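2-hydroxyisobutyryl-CoA synthetase (Aquincola tertiaricarbonis, PDB 6HDY) belongs to the ANL superfamily, with a large AMP-binding domain and a smaller C-terminal domain. Local coordinates at residues A[319-325]-A[342-348]. Numbering follows the deposited sequence.
With 8LQ ([[(2~{R},3~{S},4~{R},5~{R})-5-(6-aminopurin-9-yl)-3,4-bis(oxidanyl)oxolan-2-yl]methoxy-oxidanyl-phosphoryl] (3~{S})-3-oxidanylbutanoate), chain C.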
ATOM      1  N   TYR A 319     -36.302  -5.890 -16.101  1.00 48.65           N
ATOM      2  CA  TYR A 319     -35.936  -4.598 -15.513  1.00 47.84           C
ATOM      3  C   TYR A 319     -37.040  -4.122 -14.571  1.00 55.22           C
ATOM      4  O   TYR A 319     -38.223  -4.331 -14.839  1.00 57.39           O
ATOM      5  CB  TYR A 319     -35.627  -3.562 -16.592  1.00 49.11           C
ATOM      6  CG  TYR A 319     -34.435  -3.921 -17.449  1.00 49.57           C
ATOM      7  CD1 TYR A 319     -33.160  -4.046 -16.893  1.00 49.26           C
ATOM      8  CD2 TYR A 319     -34.576  -4.144 -18.814  1.00 51.27           C
ATOM      9  CE1 TYR A 319     -32.051  -4.359 -17.685  1.00 48.16           C
ATOM     10  CE2 TYR A 319     -33.481  -4.477 -19.609  1.00 51.49           C
ATOM     11  CZ  TYR A 319     -32.220  -4.578 -19.043  1.00 54.12           C
ATOM     12  OH  TYR A 319     -31.148  -4.875 -19.846  1.00 50.62           O
ATOM     13  N   GLY A 320     -36.643  -3.551 -13.446  1.00 52.03           N
ATOM     14  CA  GLY A 320     -37.579  -3.133 -12.407  1.00 53.19           C
ATOM     15  C   GLY A 320     -37.702  -4.180 -11.317  1.00 57.65           C
ATOM     16  O   GLY A 320     -38.376  -3.952 -10.312  1.00 58.72           O
ATOM     17  N   GLN A 321     -37.045  -5.343 -11.514  1.00 53.27           N
ATOM     18  CA  GLN A 321     -37.041  -6.455 -10.564  1.00 52.75           C
ATOM     19  C   GLN A 321     -35.662  -6.660  -9.897  1.00 52.62           C
ATOM     20  O   GLN A 321     -34.629  -6.260 -10.445  1.00 48.89           O
ATOM     21  CB  GLN A 321     -37.578  -7.746 -11.213  1.00 54.80           C
ATOM     22  CG  GLN A 321     -38.248  -8.725 -10.241  1.00 74.49           C
ATOM     23  CD  GLN A 321     -39.193  -8.051  -9.271  1.00 87.08           C
ATOM     24  OE1 GLN A 321     -40.200  -7.451  -9.671  1.00 87.05           O
ATOM     25  NE2 GLN A 321     -38.864  -8.103  -7.977  1.00 64.77           N
ATOM     26  N   ARG A 322     -35.683  -7.217  -8.668  1.00 49.15           N
ATOM     27  CA  ARG A 322     -34.508  -7.503  -7.844  1.00 46.67           C
ATOM     28  C   ARG A 322     -33.920  -8.872  -8.196  1.00 48.98           C
ATOM     29  O   ARG A 322     -34.657  -9.792  -8.559  1.00 49.25           O
ATOM     30  CB  ARG A 322     -34.872  -7.458  -6.346  1.00 47.24           C
ATOM     31  CG  ARG A 322     -35.145  -6.067  -5.775  1.00 51.02           C
ATOM     32  CD  ARG A 322     -35.495  -6.139  -4.293  1.00 61.02           C
ATOM     33  NE  ARG A 322     -35.392  -4.829  -3.639  1.00 72.56           N
ATOM     34  CZ  ARG A 322     -35.105  -4.642  -2.350  1.00 89.37           C
ATOM     35  NH1 ARG A 322     -35.030  -3.414  -1.850  1.00 73.04           N
ATOM     36  NH2 ARG A 322     -34.876  -5.685  -1.556  1.00 78.10           N
ATOM     37  N   GLY A 323     -32.607  -9.003  -8.059  1.00 43.59           N
ATOM     38  CA  GLY A 323     -31.903 -10.253  -8.337  1.00 42.16           C
ATOM     39  C   GLY A 323     -30.439 -10.228  -7.941  1.00 44.11           C
ATOM     40  O   GLY A 323     -29.982  -9.291  -7.278  1.00 43.82           O
ATOM     41  N   THR A 324     -29.691 -11.258  -8.344  1.00 39.53           N
ATOM     42  CA  THR A 324     -28.285 -11.345  -8.003  1.00 37.69           C
ATOM     43  C   THR A 324     -27.366 -11.032  -9.187  1.00 39.96           C
ATOM     44  O   THR A 324     -27.501 -11.646 -10.240  1.00 40.83           O
ATOM     45  CB  THR A 324     -27.928 -12.692  -7.314  1.00 39.46           C
ATOM     46  OG1 THR A 324     -26.609 -12.578  -6.781  1.00 35.47           O
ATOM     47  CG2 THR A 324     -28.006 -13.903  -8.248  1.00 38.94           C
ATOM     48  N   PRO A 325     -26.397 -10.114  -9.021  1.00 35.60           N
ATOM     49  CA  PRO A 325     -25.432  -9.861 -10.110  1.00 34.89           C
ATOM     50  C   PRO A 325     -24.530 -11.072 -10.414  1.00 39.14           C
ATOM     51  O   PRO A 325     -23.954 -11.707  -9.516  1.00 39.23           O
ATOM     52  CB  PRO A 325     -24.622  -8.667  -9.595  1.00 35.10           C
ATOM     53  CG  PRO A 325     -25.477  -8.046  -8.495  1.00 39.17           C
ATOM     54  CD  PRO A 325     -26.140  -9.230  -7.864  1.00 36.15           C
ATOM     55  N   SER A 342     -22.172 -13.398  -7.766  1.00 34.31           N
ATOM     56  CA  SER A 342     -21.730 -12.456  -6.733  1.00 32.30           C
ATOM     57  C   SER A 342     -22.240 -12.832  -5.366  1.00 36.29           C
ATOM     58  O   SER A 342     -21.519 -12.676  -4.381  1.00 36.12           O
ATOM     59  CB  SER A 342     -22.159 -11.033  -7.067  1.00 32.02           C
ATOM     60  OG  SER A 342     -23.563 -10.891  -6.921  1.00 34.64           O
ATOM     61  N   GLY A 343     -23.473 -13.325  -5.324  1.00 34.67           N
ATOM     62  CA  GLY A 343     -24.180 -13.664  -4.098  1.00 36.47           C
ATOM     63  C   GLY A 343     -24.775 -12.419  -3.463  1.00 42.36           C
ATOM     64  O   GLY A 343     -25.175 -12.446  -2.299  1.00 43.87           O
ATOM     65  N   ASP A 344     -24.832 -11.309  -4.233  1.00 37.43           N
ATOM     66  CA  ASP A 344     -25.331 -10.016  -3.784  1.00 35.28           C
ATOM     67  C   ASP A 344     -26.752  -9.807  -4.240  1.00 41.61           C
ATOM     68  O   ASP A 344     -27.237 -10.563  -5.076  1.00 41.95           O
ATOM     69  CB  ASP A 344     -24.421  -8.887  -4.291  1.00 33.65           C
ATOM     70  CG  ASP A 344     -23.027  -8.952  -3.718  1.00 34.05           C
ATOM     71  OD1 ASP A 344     -22.900  -9.131  -2.495  1.00 35.31           O
ATOM     72  OD2 ASP A 344     -22.063  -8.815  -4.491  1.00 32.49           O
ATOM     73  N   LEU A 345     -27.437  -8.797  -3.672  1.00 37.60           N
ATOM     74  CA  LEU A 345     -28.787  -8.457  -4.078  1.00 37.31           C
ATOM     75  C   LEU A 345     -28.812  -7.033  -4.616  1.00 40.61           C
ATOM     76  O   LEU A 345     -28.206  -6.130  -4.034  1.00 38.46           O
ATOM     77  CB  LEU A 345     -29.798  -8.650  -2.929  1.00 38.18           C
ATOM     78  CG  LEU A 345     -31.253  -8.692  -3.339  1.00 43.56           C
ATOM     79  CD1 LEU A 345     -31.605 -10.011  -3.997  1.00 43.75           C
ATOM     80  CD2 LEU A 345     -32.167  -8.445  -2.147  1.00 46.47           C
ATOM     81  N   THR A 346     -29.496  -6.845  -5.748  1.00 38.48           N
ATOM     82  CA  THR A 346     -29.663  -5.527  -6.370  1.00 37.84           C
ATOM     83  C   THR A 346     -30.990  -5.475  -7.137  1.00 44.18           C
ATOM     84  O   THR A 346     -31.698  -6.473  -7.241  1.00 45.42           O
ATOM     85  CB  THR A 346     -28.449  -5.178  -7.278  1.00 42.26           C
ATOM     86  OG1 THR A 346     -28.439  -3.776  -7.543  1.00 41.84           O
ATOM     87  CG2 THR A 346     -28.456  -5.939  -8.600  1.00 38.77           C
ATOM     88  N   LEU A 347     -31.302  -4.300  -7.668  1.00 41.16           N
ATOM     89  CA  LEU A 347     -32.416  -4.027  -8.553  1.00 41.14           C
ATOM     90  C   LEU A 347     -31.775  -3.299  -9.730  1.00 42.81           C
ATOM     91  O   LEU A 347     -30.947  -2.397  -9.533  1.00 40.56           O
ATOM     92  CB  LEU A 347     -33.482  -3.130  -7.885  1.00 41.78           C
ATOM     93  CG  LEU A 347     -34.790  -2.962  -8.681  1.00 47.40           C
ATOM     94  CD1 LEU A 347     -35.966  -2.862  -7.759  1.00 50.29           C
ATOM     95  CD2 LEU A 347     -34.758  -1.736  -9.564  1.00 46.94           C
ATOM     96  N   TRP A 348     -32.183  -3.680 -10.944  1.00 41.01           N
ATOM     97  CA  TRP A 348     -31.708  -3.060 -12.176  1.00 40.85           C
ATOM     98  C   TRP A 348     -32.879  -2.559 -13.035  1.00 46.81           C
ATOM     99  O   TRP A 348     -33.956  -3.162 -13.039  1.00 46.34           O
ATOM    100  CB  TRP A 348     -30.708  -3.962 -12.965  1.00 38.28           C
ATOM    101  CG  TRP A 348     -31.250  -5.137 -13.758  1.00 39.96           C
ATOM    102  CD1 TRP A 348     -32.434  -5.802 -13.574  1.00 44.06           C
ATOM    103  CD2 TRP A 348     -30.548  -5.848 -14.787  1.00 39.63           C
ATOM    104  NE1 TRP A 348     -32.539  -6.838 -14.476  1.00 43.79           N
ATOM    105  CE2 TRP A 348     -31.399  -6.885 -15.236  1.00 44.57           C
ATOM    106  CE3 TRP A 348     -29.277  -5.700 -15.387  1.00 39.89           C
ATOM    107  CZ2 TRP A 348     -31.011  -7.786 -16.236  1.00 44.54           C
ATOM    108  CZ3 TRP A 348     -28.917  -6.565 -16.402  1.00 41.77           C
ATOM    109  CH2 TRP A 348     -29.770  -7.606 -16.806  1.00 43.88           C
TER
HETATM  110  N9  8LQ C 502     -19.457  -4.542  -2.273  1.00 38.02           N
HETATM  111  C8  8LQ C 502     -18.403  -4.066  -2.956  1.00 39.25           C
HETATM  112  N7  8LQ C 502     -18.728  -2.887  -3.475  1.00 39.26           N
HETATM  113  C5  8LQ C 502     -20.003  -2.631  -3.135  1.00 39.51           C
HETATM  114  C6  8LQ C 502     -20.823  -1.576  -3.336  1.00 36.41           C
HETATM  115  N6  8LQ C 502     -20.377  -0.561  -4.059  1.00 30.16           N
HETATM  116  N1  8LQ C 502     -22.081  -1.553  -2.855  1.00 38.77           N
HETATM  117  C2  8LQ C 502     -22.566  -2.616  -2.091  1.00 35.87           C
HETATM  118  N3  8LQ C 502     -21.684  -3.656  -1.834  1.00 36.00           N
HETATM  119  C4  8LQ C 502     -20.446  -3.659  -2.383  1.00 38.60           C
HETATM  120  CAA 8LQ C 502     -12.335  -4.560  -4.762  0.50 17.86           C
HETATM  121  CAZ 8LQ C 502     -13.604  -3.676  -4.632  0.50 21.54           C
HETATM  122  OAE 8LQ C 502     -13.441  -2.762  -3.552  0.50 17.92           O
HETATM  123  CAL 8LQ C 502     -14.878  -4.507  -4.382  0.50 28.86           C
HETATM  124  CAS 8LQ C 502     -14.712  -5.402  -3.147  0.50 38.33           C
HETATM  125  OAC 8LQ C 502     -14.825  -4.922  -2.022  0.50 40.65           O
HETATM  126  OAQ 8LQ C 502     -14.354  -6.711  -3.409  1.00 43.29           O
HETATM  127  PBC 8LQ C 502     -14.414  -7.868  -2.307  1.00 41.42           P
HETATM  128  OAH 8LQ C 502     -13.341  -7.438  -1.218  1.00 41.96           O
HETATM  129  OAD 8LQ C 502     -14.164  -9.213  -2.856  1.00 50.88           O
HETATM  130  O5' 8LQ C 502     -15.884  -7.785  -1.734  1.00 37.90           O
HETATM  131  C5' 8LQ C 502     -16.945  -7.844  -2.685  1.00 34.53           C
HETATM  132  C4' 8LQ C 502     -18.267  -7.714  -1.972  1.00 32.16           C
HETATM  133  O4' 8LQ C 502     -18.310  -6.445  -1.265  1.00 31.98           O
HETATM  134  C3' 8LQ C 502     -19.309  -7.626  -3.004  1.00 32.79           C
HETATM  135  O3' 8LQ C 502     -19.728  -8.958  -3.413  1.00 32.30           O
HETATM  136  C2' 8LQ C 502     -20.402  -6.869  -2.247  1.00 34.30           C
HETATM  137  O2' 8LQ C 502     -21.088  -7.742  -1.264  1.00 35.31           O
HETATM  138  C1' 8LQ C 502     -19.582  -5.831  -1.516  1.00 31.59           C
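Y319 turns a ring edge onto one face of the W348 indole. Its CE1 lies 3.5 Å above the indole plane, over the ring centre, and the planes meet at 50°. The W348 CG lies between its backbone N and carbonyl carbon (chi1 76°), which swings the indole towards Y319. Next to the ring pair, G320 N gives a straight bond to W348 O at 2.7 Å. G323 and T346 form a hydrogen-bonded antiparallel pair, with N to O bonds in both directions. R322 and L347 share a face of the sheet, and the side chains of L345 and L347 each cross the arginine chain at about a right angle. L347 CD1 packs on R322 CG at 3.9 Å.

T324 OG1, anti to its own N (chi1 -169°), donates 2.7 Å to a lone pair of D344 O. S342 N at 3.0 Å and S342 OG at 2.7 Å both donate to P325 O. S342 OG also accepts from D344 N in an ST turn, fixing the D344 backbone. The D344 carboxylate takes both ribose hydroxyls of 8LQ, as the ribose-binding aspartate of ANL enzymes does: OD1 from O2' and OD2 from O3', each at 2.6 Å.

The contact belongs to the hairpin of strands 322-329 and 340-347, within an antiparallel sheet. Strand 304-310 flanks the first and strand 366-369 the second, where F367 makes a cation-pi contact with R322.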